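Local coordinates for Lmo0305 protein (PDB 3PJ0) that belongs to a family of pyridoxal-phosphate-dependent proteins with the aminotransferase-type fold and carries the cofactor bound covalently to one side chain, at residues T73-Q77 and H99-E104; I82-R86 and D223-A228; S139-L145 and I172-D177; L160-S164 and A197-S201; D200-V204 and A216-G220. All coordinates share one frame; numbering follows the deposited sequence.

Contact 1: T73-Q77 and H99-E104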
# COMPACT_ATOMS: atom_id res chain seq x y z
N THR A 73 1.73 -8.87 4.02
CA THR A 73 0.58 -9.02 4.92
C THR A 73 -0.71 -9.13 4.09
O THR A 73 -1.49 -10.05 4.27
CB THR A 73 0.52 -7.88 5.94
OG1 THR A 73 1.68 -7.95 6.78
CG2 THR A 73 -0.77 -7.98 6.82
N MSE A 74 -0.92 -8.20 3.17
CA MSE A 74 -2.06 -8.28 2.26
C MSE A 74 -2.02 -9.54 1.38
O MSE A 74 -3.00 -10.29 1.24
CB MSE A 74 -2.01 -7.06 1.30
CG MSE A 74 -3.21 -6.93 0.45
SE MSE A 74 -3.16 -5.31 -0.57
CE MSE A 74 -3.23 -4.01 0.90
N ALA A 75 -0.87 -9.77 0.76
CA ALA A 75 -0.74 -10.83 -0.25
C ALA A 75 -1.02 -12.24 0.25
O ALA A 75 -1.70 -13.02 -0.43
CB ALA A 75 0.61 -10.76 -0.92
N GLN A 76 -0.54 -12.55 1.46
CA GLN A 76 -0.66 -13.92 2.02
C GLN A 76 -2.05 -14.24 2.57
O GLN A 76 -2.53 -15.35 2.37
CB GLN A 76 0.44 -14.21 3.01
CG GLN A 76 1.80 -14.21 2.37
CD GLN A 76 2.80 -15.01 3.18
OE1 GLN A 76 3.28 -16.06 2.73
NE2 GLN A 76 3.08 -14.55 4.40
N GLN A 77 -2.69 -13.28 3.24
CA GLN A 77 -4.09 -13.46 3.67
C GLN A 77 -4.96 -13.79 2.43
O GLN A 77 -5.86 -14.65 2.47
CB GLN A 77 -4.62 -12.19 4.29
CG GLN A 77 -4.07 -11.86 5.64
CD GLN A 77 -4.69 -10.57 6.10
OE1 GLN A 77 -5.87 -10.30 5.80
NE2 GLN A 77 -3.92 -9.75 6.85
N HIS A 99 3.94 -15.43 10.48
CA HIS A 99 3.77 -13.99 10.50
C HIS A 99 2.28 -13.67 10.57
O HIS A 99 1.86 -12.70 11.20
CB HIS A 99 4.44 -13.37 9.27
CG HIS A 99 4.55 -11.88 9.29
ND1 HIS A 99 3.54 -11.05 8.84
CD2 HIS A 99 5.58 -11.07 9.62
CE1 HIS A 99 3.94 -9.79 8.92
NE2 HIS A 99 5.18 -9.77 9.38
N LEU A 100 1.48 -14.51 9.92
CA LEU A 100 0.04 -14.36 9.92
C LEU A 100 -0.59 -14.49 11.32
O LEU A 100 -1.56 -13.84 11.66
CB LEU A 100 -0.61 -15.42 9.01
CG LEU A 100 -0.50 -15.41 7.45
CD1 LEU A 100 -1.41 -14.40 6.87
CD2 LEU A 100 0.96 -15.31 6.87
N GLU A 101 0.02 -15.34 12.15
CA GLU A 101 -0.53 -15.61 13.46
C GLU A 101 -0.18 -14.55 14.49
O GLU A 101 -1.01 -14.24 15.36
CB GLU A 101 -0.00 -16.96 13.95
CG GLU A 101 -0.59 -17.45 15.24
CD GLU A 101 -2.08 -17.81 15.13
OE1 GLU A 101 -2.61 -17.90 13.99
OE2 GLU A 101 -2.70 -18.03 16.19
N ILE A 102 1.03 -14.00 14.40
CA ILE A 102 1.51 -13.08 15.44
C ILE A 102 1.86 -11.64 15.08
O ILE A 102 1.94 -10.80 15.99
CB ILE A 102 2.75 -13.70 16.18
CG1 ILE A 102 3.96 -13.80 15.27
CG2 ILE A 102 2.38 -15.12 16.75
CD1 ILE A 102 5.23 -14.28 15.99
N HIS A 103 2.06 -11.32 13.80
CA HIS A 103 2.50 -9.98 13.42
C HIS A 103 1.54 -9.16 12.56
O HIS A 103 1.93 -8.10 12.10
CB HIS A 103 3.87 -10.02 12.71
CG HIS A 103 5.00 -10.53 13.56
ND1 HIS A 103 5.36 -9.95 14.76
CD2 HIS A 103 5.90 -11.50 13.32
CE1 HIS A 103 6.42 -10.58 15.24
NE2 HIS A 103 6.75 -11.54 14.40
N GLU A 104 0.30 -9.61 12.40
CA GLU A 104 -0.64 -8.90 11.54
C GLU A 104 -1.93 -8.49 12.25
O GLU A 104 -2.97 -8.28 11.61
CB GLU A 104 -0.90 -9.74 10.28
CG GLU A 104 0.36 -10.06 9.46
CD GLU A 104 0.07 -11.04 8.31
OE1 GLU A 104 -1.10 -11.23 7.95
OE2 GLU A 104 1.03 -11.64 7.79
O HOH W 1 2.09 -12.13 5.46

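Contact 2: I82-R86 and D223-A228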
# COMPACT_ATOMS: atom_id res chain seq x y z
N ILE A 82 -8.07 -17.55 -1.28
CA ILE A 82 -8.30 -18.13 -2.57
C ILE A 82 -8.29 -19.67 -2.46
O ILE A 82 -9.22 -20.33 -2.95
CB ILE A 82 -7.27 -17.66 -3.59
CG1 ILE A 82 -7.42 -16.16 -3.82
CG2 ILE A 82 -7.38 -18.42 -4.95
CD1 ILE A 82 -6.25 -15.49 -4.59
N TRP A 83 -7.29 -20.24 -1.78
CA TRP A 83 -7.25 -21.71 -1.63
C TRP A 83 -8.41 -22.21 -0.76
O TRP A 83 -8.94 -23.26 -1.04
CB TRP A 83 -5.90 -22.20 -1.12
CG TRP A 83 -4.74 -21.93 -2.04
CD1 TRP A 83 -3.58 -21.31 -1.72
CD2 TRP A 83 -4.67 -22.19 -3.45
NE1 TRP A 83 -2.78 -21.19 -2.81
CE2 TRP A 83 -3.42 -21.72 -3.89
CE3 TRP A 83 -5.54 -22.80 -4.38
CZ2 TRP A 83 -3.01 -21.83 -5.22
CZ3 TRP A 83 -5.13 -22.90 -5.71
CH2 TRP A 83 -3.88 -22.43 -6.11
N ALA A 84 -8.83 -21.45 0.26
CA ALA A 84 -9.98 -21.85 1.09
C ALA A 84 -11.25 -21.94 0.23
O ALA A 84 -12.06 -22.89 0.37
CB ALA A 84 -10.17 -20.89 2.26
N ASP A 85 -11.43 -20.95 -0.65
CA ASP A 85 -12.56 -20.95 -1.57
C ASP A 85 -12.53 -22.13 -2.55
O ASP A 85 -13.56 -22.72 -2.80
CB ASP A 85 -12.65 -19.65 -2.34
CG ASP A 85 -13.17 -18.49 -1.50
OD1 ASP A 85 -13.70 -18.69 -0.37
OD2 ASP A 85 -13.08 -17.35 -2.01
N ARG A 86 -11.37 -22.44 -3.12
CA ARG A 86 -11.22 -23.58 -4.04
C ARG A 86 -11.55 -24.93 -3.38
O ARG A 86 -12.16 -25.81 -4.00
CB ARG A 86 -9.77 -23.70 -4.58
CG ARG A 86 -9.27 -22.57 -5.42
CD ARG A 86 -10.03 -22.39 -6.74
NE ARG A 86 -9.37 -21.30 -7.47
CZ ARG A 86 -8.30 -21.45 -8.25
NH1 ARG A 86 -7.75 -22.64 -8.46
NH2 ARG A 86 -7.76 -20.37 -8.81
N ASP A 223 -4.90 -18.36 -13.23
CA ASP A 223 -6.26 -18.28 -12.60
C ASP A 223 -6.17 -17.79 -11.15
O ASP A 223 -6.99 -16.96 -10.72
CB ASP A 223 -6.99 -19.60 -12.63
CG ASP A 223 -7.38 -20.02 -14.03
OD1 ASP A 223 -7.28 -19.22 -14.99
OD2 ASP A 223 -7.83 -21.17 -14.15
N PHE A 224 -5.20 -18.34 -10.42
CA PHE A 224 -4.92 -17.92 -9.04
C PHE A 224 -4.58 -16.42 -8.95
O PHE A 224 -5.16 -15.71 -8.13
CB PHE A 224 -3.78 -18.78 -8.43
CG PHE A 224 -3.28 -18.30 -7.08
CD1 PHE A 224 -3.89 -18.71 -5.91
CD2 PHE A 224 -2.15 -17.49 -6.99
CE1 PHE A 224 -3.41 -18.29 -4.66
CE2 PHE A 224 -1.67 -17.04 -5.74
CZ PHE A 224 -2.32 -17.44 -4.58
N VAL A 225 -3.66 -15.95 -9.79
CA VAL A 225 -3.22 -14.54 -9.80
C VAL A 225 -4.35 -13.60 -10.18
O VAL A 225 -4.50 -12.50 -9.59
CB VAL A 225 -1.95 -14.35 -10.69
CG1 VAL A 225 -1.59 -12.86 -10.87
CG2 VAL A 225 -0.77 -15.10 -10.10
N GLN A 226 -5.21 -14.05 -11.09
CA GLN A 226 -6.34 -13.22 -11.48
C GLN A 226 -7.31 -13.02 -10.33
O GLN A 226 -7.80 -11.90 -10.11
CB GLN A 226 -7.01 -13.78 -12.73
CG GLN A 226 -6.12 -13.73 -13.98
CD GLN A 226 -5.39 -12.39 -14.20
OE1 GLN A 226 -5.96 -11.30 -14.04
NE2 GLN A 226 -4.14 -12.49 -14.63
N GLU A 227 -7.54 -14.06 -9.53
CA GLU A 227 -8.38 -13.93 -8.35
C GLU A 227 -7.71 -13.02 -7.34
O GLU A 227 -8.37 -12.23 -6.69
CB GLU A 227 -8.69 -15.28 -7.66
CG GLU A 227 -9.61 -16.18 -8.44
CD GLU A 227 -9.98 -17.43 -7.64
OE1 GLU A 227 -10.47 -17.29 -6.49
OE2 GLU A 227 -9.76 -18.53 -8.16
N ALA A 228 -6.39 -13.13 -7.21
CA ALA A 228 -5.66 -12.29 -6.25
C ALA A 228 -5.77 -10.80 -6.58
O ALA A 228 -5.80 -9.98 -5.68
CB ALA A 228 -4.18 -12.71 -6.11
O HOH W 2 -10.93 -19.55 -5.25
O HOH W 3 -11.19 -16.05 -3.69

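Contact 3: S139-L145 and I172-D177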
# COMPACT_ATOMS: atom_id res chain seq x y z
N SER A 139 -7.55 -26.58 3.97
CA SER A 139 -7.45 -26.20 2.56
C SER A 139 -6.00 -26.01 2.15
O SER A 139 -5.63 -26.32 1.01
CB SER A 139 -8.22 -24.90 2.26
OG SER A 139 -7.83 -23.85 3.13
N SER A 140 -5.20 -25.45 3.06
CA SER A 140 -3.79 -25.26 2.79
C SER A 140 -2.90 -25.34 4.03
O SER A 140 -3.37 -25.22 5.20
CB SER A 140 -3.56 -23.89 2.13
OG SER A 140 -3.75 -22.89 3.09
N VAL A 141 -1.63 -25.58 3.75
CA VAL A 141 -0.55 -25.54 4.71
C VAL A 141 0.35 -24.43 4.19
O VAL A 141 0.59 -24.32 2.96
CB VAL A 141 0.21 -26.89 4.78
CG1 VAL A 141 1.53 -26.77 5.55
CG2 VAL A 141 -0.67 -27.95 5.42
N LEU A 142 0.86 -23.64 5.11
CA LEU A 142 1.78 -22.55 4.78
C LEU A 142 3.10 -22.91 5.43
O LEU A 142 3.13 -23.31 6.59
CB LEU A 142 1.26 -21.22 5.30
CG LEU A 142 2.16 -19.97 5.18
CD1 LEU A 142 1.27 -18.69 5.20
CD2 LEU A 142 3.26 -19.87 6.27
N ILE A 143 4.18 -22.80 4.65
CA ILE A 143 5.54 -23.08 5.11
C ILE A 143 6.38 -21.80 4.95
O ILE A 143 6.33 -21.14 3.92
CB ILE A 143 6.20 -24.20 4.24
CG1 ILE A 143 5.34 -25.46 4.24
CG2 ILE A 143 7.64 -24.41 4.63
CD1 ILE A 143 5.12 -26.12 5.62
N GLU A 144 7.15 -21.46 5.97
CA GLU A 144 8.03 -20.27 5.94
C GLU A 144 9.49 -20.75 5.88
O GLU A 144 9.96 -21.41 6.81
CB GLU A 144 7.79 -19.42 7.20
CG GLU A 144 8.59 -18.14 7.24
CD GLU A 144 8.51 -17.42 8.59
OE1 GLU A 144 7.40 -17.28 9.17
OE2 GLU A 144 9.59 -17.01 9.05
N LEU A 145 10.17 -20.47 4.76
CA LEU A 145 11.56 -20.87 4.55
C LEU A 145 12.45 -19.62 4.55
O LEU A 145 12.31 -18.76 3.68
CB LEU A 145 11.74 -21.60 3.21
CG LEU A 145 10.91 -22.82 2.93
CD1 LEU A 145 11.08 -23.34 1.50
CD2 LEU A 145 11.25 -23.93 3.93
N ILE A 172 -4.28 -30.92 -0.46
CA ILE A 172 -3.98 -29.75 0.38
C ILE A 172 -3.07 -28.80 -0.43
O ILE A 172 -2.01 -29.22 -0.89
CB ILE A 172 -3.25 -30.13 1.70
CG1 ILE A 172 -4.11 -31.04 2.57
CG2 ILE A 172 -2.89 -28.86 2.48
CD1 ILE A 172 -3.38 -31.74 3.67
N SER A 173 -3.48 -27.54 -0.60
CA SER A 173 -2.66 -26.55 -1.31
C SER A 173 -1.47 -26.20 -0.43
O SER A 173 -1.60 -26.19 0.80
CB SER A 173 -3.45 -25.27 -1.62
OG SER A 173 -4.58 -25.52 -2.46
N LEU A 174 -0.31 -25.95 -1.04
CA LEU A 174 0.91 -25.65 -0.29
C LEU A 174 1.35 -24.26 -0.72
O LEU A 174 1.52 -24.02 -1.93
CB LEU A 174 2.01 -26.69 -0.56
CG LEU A 174 3.16 -26.79 0.47
CD1 LEU A 174 2.68 -27.24 1.84
CD2 LEU A 174 4.31 -27.71 -0.04
N HIS A 175 1.48 -23.36 0.26
CA HIS A 175 1.85 -21.97 0.06
C HIS A 175 3.18 -21.64 0.74
O HIS A 175 3.37 -21.95 1.93
CB HIS A 175 0.78 -20.99 0.63
CG HIS A 175 1.21 -19.56 0.55
ND1 HIS A 175 1.14 -18.84 -0.62
CD2 HIS A 175 1.76 -18.72 1.48
CE1 HIS A 175 1.61 -17.62 -0.41
NE2 HIS A 175 2.01 -17.53 0.84
N LEU A 176 4.08 -20.98 -0.00
CA LEU A 176 5.38 -20.58 0.51
C LEU A 176 5.45 -19.14 0.97
O LEU A 176 5.22 -18.23 0.19
CB LEU A 176 6.47 -20.79 -0.57
CG LEU A 176 7.90 -20.28 -0.27
CD1 LEU A 176 8.42 -20.92 1.02
CD2 LEU A 176 8.86 -20.57 -1.44
N ASP A 177 5.67 -18.95 2.28
CA ASP A 177 6.01 -17.66 2.83
C ASP A 177 7.51 -17.57 2.54
O ASP A 177 8.34 -18.09 3.28
CB ASP A 177 5.67 -17.50 4.33
CG ASP A 177 6.04 -16.11 4.86
OD1 ASP A 177 6.92 -15.47 4.25
OD2 ASP A 177 5.42 -15.64 5.84
O HOH W 4 4.98 -17.06 8.17
O HOH W 5 10.55 -16.76 4.33

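Contact 4: L160-S164 and A197-S201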
# COMPACT_ATOMS: atom_id res chain seq x y z
N LEU A 160 11.05 -31.32 2.65
CA LEU A 160 10.14 -30.39 2.01
C LEU A 160 9.50 -31.13 0.83
O LEU A 160 8.31 -31.03 0.61
CB LEU A 160 10.93 -29.14 1.59
CG LEU A 160 10.20 -27.88 1.11
CD1 LEU A 160 9.22 -27.39 2.17
CD2 LEU A 160 11.24 -26.81 0.81
N GLU A 161 10.28 -31.93 0.11
CA GLU A 161 9.73 -32.74 -0.99
C GLU A 161 8.63 -33.68 -0.48
O GLU A 161 7.55 -33.78 -1.04
CB GLU A 161 10.83 -33.55 -1.68
CG GLU A 161 11.83 -32.68 -2.45
CD GLU A 161 13.01 -33.47 -3.03
OE1 GLU A 161 13.42 -34.48 -2.42
OE2 GLU A 161 13.52 -33.08 -4.10
N LYS A 162 8.90 -34.35 0.62
CA LYS A 162 7.93 -35.27 1.21
C LYS A 162 6.65 -34.53 1.68
O LYS A 162 5.53 -35.05 1.57
CB LYS A 162 8.60 -36.09 2.33
CG LYS A 162 9.67 -37.01 1.77
CD LYS A 162 10.54 -37.68 2.82
CE LYS A 162 11.51 -38.64 2.11
NZ LYS A 162 12.61 -39.13 3.00
N ILE A 163 6.81 -33.33 2.21
CA ILE A 163 5.64 -32.54 2.62
C ILE A 163 4.79 -32.18 1.40
O ILE A 163 3.55 -32.28 1.44
CB ILE A 163 6.09 -31.27 3.39
CG1 ILE A 163 6.51 -31.66 4.81
CG2 ILE A 163 4.98 -30.24 3.38
CD1 ILE A 163 7.06 -30.51 5.64
N SER A 164 5.47 -31.77 0.33
CA SER A 164 4.82 -31.41 -0.93
C SER A 164 4.07 -32.60 -1.49
O SER A 164 2.90 -32.49 -1.87
CB SER A 164 5.85 -30.92 -1.97
OG SER A 164 5.21 -30.44 -3.15
N ALA A 197 8.81 -24.73 -7.04
CA ALA A 197 8.13 -25.80 -7.80
C ALA A 197 7.35 -26.78 -6.91
O ALA A 197 6.49 -27.52 -7.41
CB ALA A 197 9.12 -26.58 -8.68
N LEU A 198 7.69 -26.80 -5.62
CA LEU A 198 7.02 -27.71 -4.70
C LEU A 198 5.74 -27.10 -4.11
O LEU A 198 5.03 -27.77 -3.37
CB LEU A 198 7.97 -28.06 -3.55
CG LEU A 198 9.28 -28.78 -3.89
CD1 LEU A 198 10.09 -28.96 -2.58
CD2 LEU A 198 8.97 -30.10 -4.54
N PHE A 199 5.44 -25.85 -4.49
CA PHE A 199 4.34 -25.08 -3.92
C PHE A 199 3.35 -24.65 -4.97
O PHE A 199 3.70 -24.43 -6.11
CB PHE A 199 4.92 -23.80 -3.25
CG PHE A 199 5.75 -24.09 -2.03
CD1 PHE A 199 5.14 -24.17 -0.78
CD2 PHE A 199 7.12 -24.29 -2.14
CE1 PHE A 199 5.90 -24.45 0.37
CE2 PHE A 199 7.89 -24.58 -1.00
CZ PHE A 199 7.27 -24.64 0.26
N ASP A 200 2.10 -24.53 -4.55
CA ASP A 200 1.05 -23.99 -5.40
C ASP A 200 1.18 -22.48 -5.57
O ASP A 200 0.88 -21.96 -6.63
CB ASP A 200 -0.30 -24.29 -4.76
CG ASP A 200 -0.63 -25.74 -4.82
OD1 ASP A 200 -0.92 -26.19 -5.95
OD2 ASP A 200 -0.57 -26.44 -3.80
N SER A 201 1.53 -21.78 -4.51
CA SER A 201 1.67 -20.33 -4.57
C SER A 201 2.85 -19.90 -3.71
O SER A 201 3.30 -20.63 -2.82
CB SER A 201 0.37 -19.62 -4.14
OG SER A 201 -0.06 -20.02 -2.84

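Contact 5: D200-V204 and A216-G220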
# COMPACT_ATOMS: atom_id res chain seq x y z
N ASP A 200 2.10 -24.53 -4.55
CA ASP A 200 1.05 -23.99 -5.40
C ASP A 200 1.18 -22.48 -5.57
O ASP A 200 0.88 -21.96 -6.63
CB ASP A 200 -0.30 -24.29 -4.76
CG ASP A 200 -0.63 -25.74 -4.82
OD1 ASP A 200 -0.92 -26.19 -5.95
OD2 ASP A 200 -0.57 -26.44 -3.80
N SER A 201 1.53 -21.78 -4.51
CA SER A 201 1.67 -20.33 -4.57
C SER A 201 2.85 -19.90 -3.71
O SER A 201 3.30 -20.63 -2.82
CB SER A 201 0.37 -19.62 -4.14
OG SER A 201 -0.06 -20.02 -2.84
N VAL A 202 3.37 -18.72 -4.00
CA VAL A 202 4.51 -18.18 -3.26
C VAL A 202 4.46 -16.67 -3.14
O VAL A 202 4.09 -15.95 -4.08
CB VAL A 202 5.85 -18.61 -3.90
CG1 VAL A 202 5.83 -18.38 -5.42
CG2 VAL A 202 7.08 -17.90 -3.20
N TYR A 203 4.91 -16.20 -1.99
CA TYR A 203 5.09 -14.80 -1.68
C TYR A 203 6.57 -14.55 -1.44
O TYR A 203 7.21 -15.33 -0.73
CB TYR A 203 4.31 -14.43 -0.42
CG TYR A 203 5.02 -13.40 0.43
CD1 TYR A 203 5.26 -12.12 -0.05
CD2 TYR A 203 5.46 -13.73 1.71
CE1 TYR A 203 5.97 -11.19 0.70
CE2 TYR A 203 6.11 -12.79 2.51
CZ TYR A 203 6.38 -11.52 2.00
OH TYR A 203 7.06 -10.60 2.79
N VAL A 204 7.11 -13.52 -2.09
CA VAL A 204 8.49 -13.07 -1.86
C VAL A 204 8.51 -11.55 -1.53
O VAL A 204 7.69 -10.76 -2.02
CB VAL A 204 9.45 -13.41 -3.06
CG1 VAL A 204 9.61 -14.92 -3.22
CG2 VAL A 204 8.98 -12.75 -4.36
N ALA A 216 6.12 -6.60 -2.38
CA ALA A 216 5.97 -8.03 -2.42
C ALA A 216 5.49 -8.49 -3.77
O ALA A 216 4.82 -7.75 -4.51
CB ALA A 216 4.94 -8.43 -1.36
N ILE A 217 5.79 -9.73 -4.07
CA ILE A 217 5.26 -10.39 -5.25
C ILE A 217 4.57 -11.65 -4.76
O ILE A 217 5.09 -12.36 -3.90
CB ILE A 217 6.35 -10.83 -6.27
CG1 ILE A 217 6.73 -9.69 -7.19
CG2 ILE A 217 5.86 -12.02 -7.17
CD1 ILE A 217 5.78 -9.46 -8.38
N LEU A 218 3.37 -11.90 -5.29
CA LEU A 218 2.64 -13.16 -5.08
C LEU A 218 2.58 -13.79 -6.47
O LEU A 218 2.14 -13.15 -7.45
CB LEU A 218 1.24 -12.92 -4.56
CG LEU A 218 0.36 -14.13 -4.31
CD1 LEU A 218 0.88 -15.01 -3.15
CD2 LEU A 218 -1.12 -13.69 -4.03
N ALA A 219 3.01 -15.05 -6.56
CA ALA A 219 3.04 -15.76 -7.84
C ALA A 219 2.39 -17.16 -7.79
O ALA A 219 2.36 -17.84 -6.74
CB ALA A 219 4.52 -15.87 -8.34
N GLY A 220 1.90 -17.58 -8.95
CA GLY A 220 1.28 -18.90 -9.10
C GLY A 220 0.63 -19.02 -10.46
O GLY A 220 1.03 -18.36 -11.39

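Contact 1: T73-Q77 and H99-E104
His-99 meets Thr-73 at the cofactor site of the pyridoxal-phosphate-dependent aminotransferase fold. CE1 of His-99 lies 3.6 Å from OG1 of Thr-73, which sits at the rim of the imidazole, near its plane. Thr-73 stands near the start of helix 72-87, and its small hydroxyl suits the place because OG1 also hydrogen-bonds OP3 of the pyridoxal-phosphate-modified lysine at position 208. Leu-100 comes next and divides its methyls between two glutamines: CD1 is 3.9 Å from CG of Gln-77, and CD2 is 3.3 Å from NE2 of Gln-76. The latter methyl packs against the amide of Gln-76, whose OE1 bonds His-175 and whose NE2 bonds Asp-177 and a water. His-103 folds back so that its CB rests 3.6 Å above the middle of the His-99 ring. Glu-104 then reaches out, extended beyond CG, against Thr-73 coming from the opposite direction, its CG 3.5 Å from CG2 of Thr-73. OE1 of Glu-104 takes a weak hydrogen bond from NE2 of Gln-77 at 3.4 Å; OE1 of that amide bonds Tyr-235 of the same chain, and NE2 also bonds the carbonyl of Arg-234 of the second subunit. The water on Gln-76 donates to OE2 of Glu-104. On its anti lone pair, the same OE2 accepts the ND1-H of His-99 at 2.8 Å, a nearly straight bond (171°) lying in the ring plane.

Contact 2: I82-R86 and D223-A228
Charge pairing holds the outer side of this helix-helix contact: Arg-86 reaches Glu-227 side-on, with two nitrogens closing on one oxygen. NE of Arg-86 lies 2.9 Å from OE2 of Glu-227, on the syn lone pair of that oxygen, while NH2 of Arg-86, 2.8 Å from the same OE2, meets it on the anti side and tilted out of the carboxylate plane. The oxygen stays in the guanidinium plane although the two flat groups are turned against each other. The long arginine, bent at chi2 (-64°), spans the gap. The other oxygen is served by water. One molecule donates to OE1 of Glu-227 at 2.6 Å and to the carbonyl of Ile-82, and a second bridges OE1 to OD2 of Asp-85, whose carboxylate also pairs with Arg-81. The two segments, from helices 72-87 and 222-234 on one flank of the large domain of the aminotransferase-type fold, run at 116° to each other with axes 11.3 Å apart, a separation suited to bulky side chains. Aromatic packing fills it on the inner side. The six-membered ring of Trp-83 and the ring of Phe-224 are near parallel (15°) but slid apart, so overlap is slight, with CZ2 of Trp-83 3.3 Å from CD1 of Phe-224. The indole NE1 is bonded to Ser-201. Among aliphatic groups, branched Ile-82 splits its contacts: CG2 lies 3.6 Å from CD1 of Phe-224, and CD1 of Ile-82 is 3.8 Å from CB of Ala-228.

Contact 3: S139-L145 and I172-D177
Leu-142 and His-175 lie side by side, pointing the same way from two neighbouring parallel strands. These strands, 140-144 and 173-178, are joined through helix 157-170 as a beta-alpha-beta unit in the central sheet of the aminotransferase-type fold. CG of Leu-142 sits at the edge of the imidazole, in its plane, and CD1 of Leu-142 is 3.8 Å from CD2 of His-175. With CG anti to the backbone N (chi1 175°), the histidine stands up from the sheet, and both its nitrogens find partners, Gln-76 and Ser-201. The second methyl of Leu-142 slants across to Asp-177, CD2 to CB 3.9 Å. On the reverse face the side chains are purely aliphatic, as suits the side turned to helix 157-170. Val-141 and Leu-174 run alongside each other, CB of Val-141 3.9 Å from CD1 of Leu-174. Just past the strand end, CD1 of Leu-145 meets CD1 of Leu-176 at 3.6 Å, the side chains at about a right angle. Five good backbone hydrogen bonds and a weak sixth from Leu-145 N to Asp-177 O join the strands, whose axes are twisted 26° against each other. Past His-175, Asp-177 projects on the same face beside Glu-144, their carboxylate planes turned 43° apart. OD2 of Asp-177 bonds N1 of the modified residue at position 208, the aspartate-pyridine pairing familiar in this fold, and also NE2 of Gln-76; OE2 of Glu-144 takes Arg-148 N. A water donates to both acids, 2.6 Å to OE1 of Glu-144 and 2.8 Å to OD2 of Asp-177.

Contact 4: L160-S164 and A197-S201
OG of Ser-164 donates a 2.7 Å hydrogen bond to the backbone O of Leu-198. It approaches in the carbonyl plane on a lone pair, with a C=O...OG angle of 124°. With OG opposite the serine's own backbone N (chi1 -174°), the hydroxyl turns toward the loop, where a side chain this short can reach a main-chain oxygen while CB of Ser-164 stays 3.9 Å from CB of Leu-198. The rest of the contact is apolar. Leu-198 lays its CD1 against the helix one turn earlier, 3.8 Å from CG of Leu-160 and 4.1 Å from CG of Glu-161, so that the aliphatic part of the glutamate flanks the leucine. CD1 of Leu-160 comes 3.9 Å from CZ of Phe-199, the two side chains crossing at about a right angle. Leu-160 has two conformers, so its side-chain contacts with Leu-198 and Phe-199 hold for one of them and are less certain. The Phe-199 ring also rests on Leu-174 and Leu-176, so it fills the layer between helix and sheet. This is the packing of an alpha/beta layer: helix 157-170, the crossover helix of a beta-alpha-beta unit, is tied to the loop that leads into the next strand, 201-205.

Contact 5: D200-V204 and A216-G220
The phenol ring of Tyr-203 is met at its edge, near its plane, by two groups of the partner strand: CB of Ala-216, 3.6 Å from CE1 of Tyr-203, and the carbonyl O of Ile-217, 3.9 Å from CD1 of the same ring. The first torsion of the tyrosine, 144°, is away from a staggered value and lays the ring along the strand, where its edge packs on the small methyl of Ala-216. Asp-177 and Ala-179 also touch this side chain. Leu-218, on the same face as Tyr-203, turns its CD1 to within 3.5 Å of the O of Val-202, and its remaining neighbours include His-175 and Val-67. The opposite face carries Val-202, Val-204, Ile-217 and Ala-219, compact or branched residues that pack against helix 48-61; CG2 of Val-204 lies 3.8 Å from CB of Ile-217, the two side chains pointing the same way. Main-chain bonds fix the antiparallel pairing. Val-202 and Ala-219 form one hydrogen-bonded pair, N of Val-202 to O of Ala-219 at 3.0 Å and N of Ala-219 to O of Val-202 at 2.9 Å. Val-204 and Ile-217 form another, and between them Tyr-203 and Leu-218 make a non-hydrogen-bonded pair. At the end, Gly-220 brings no side chain to the place where the O of Asp-200 approaches. Together the strands are a beta hairpin within the mixed central sheet of the aminotransferase-type fold, and its long connection holds position 208, the lysine modified by pyridoxal phosphate.

How the contacts relate
From the N terminus, helix 72-87 comes first and takes part in two contacts. Contact 1 closes a short loop that runs out through strand 91-94 and back to residues 99-104. Contact 2 opens farther along the same helix, before contact 1 has closed, so the two cross; it spans to helix 222-234 and encloses contacts 3, 4 and 5. Contact 4 crosses contact 3, since segment 160-164 lies between the paired strands and its partner, 197-201, after both. Contact 5 starts on Asp-200 and Ser-201, where contact 4 ends. Contacts 3 and 5 build the sheet, contact 4 joins the crossover helix to the loop before strand 201-205, and contacts 1 and 2 join helix 72-87 to the cofactor site and to helix 222-234.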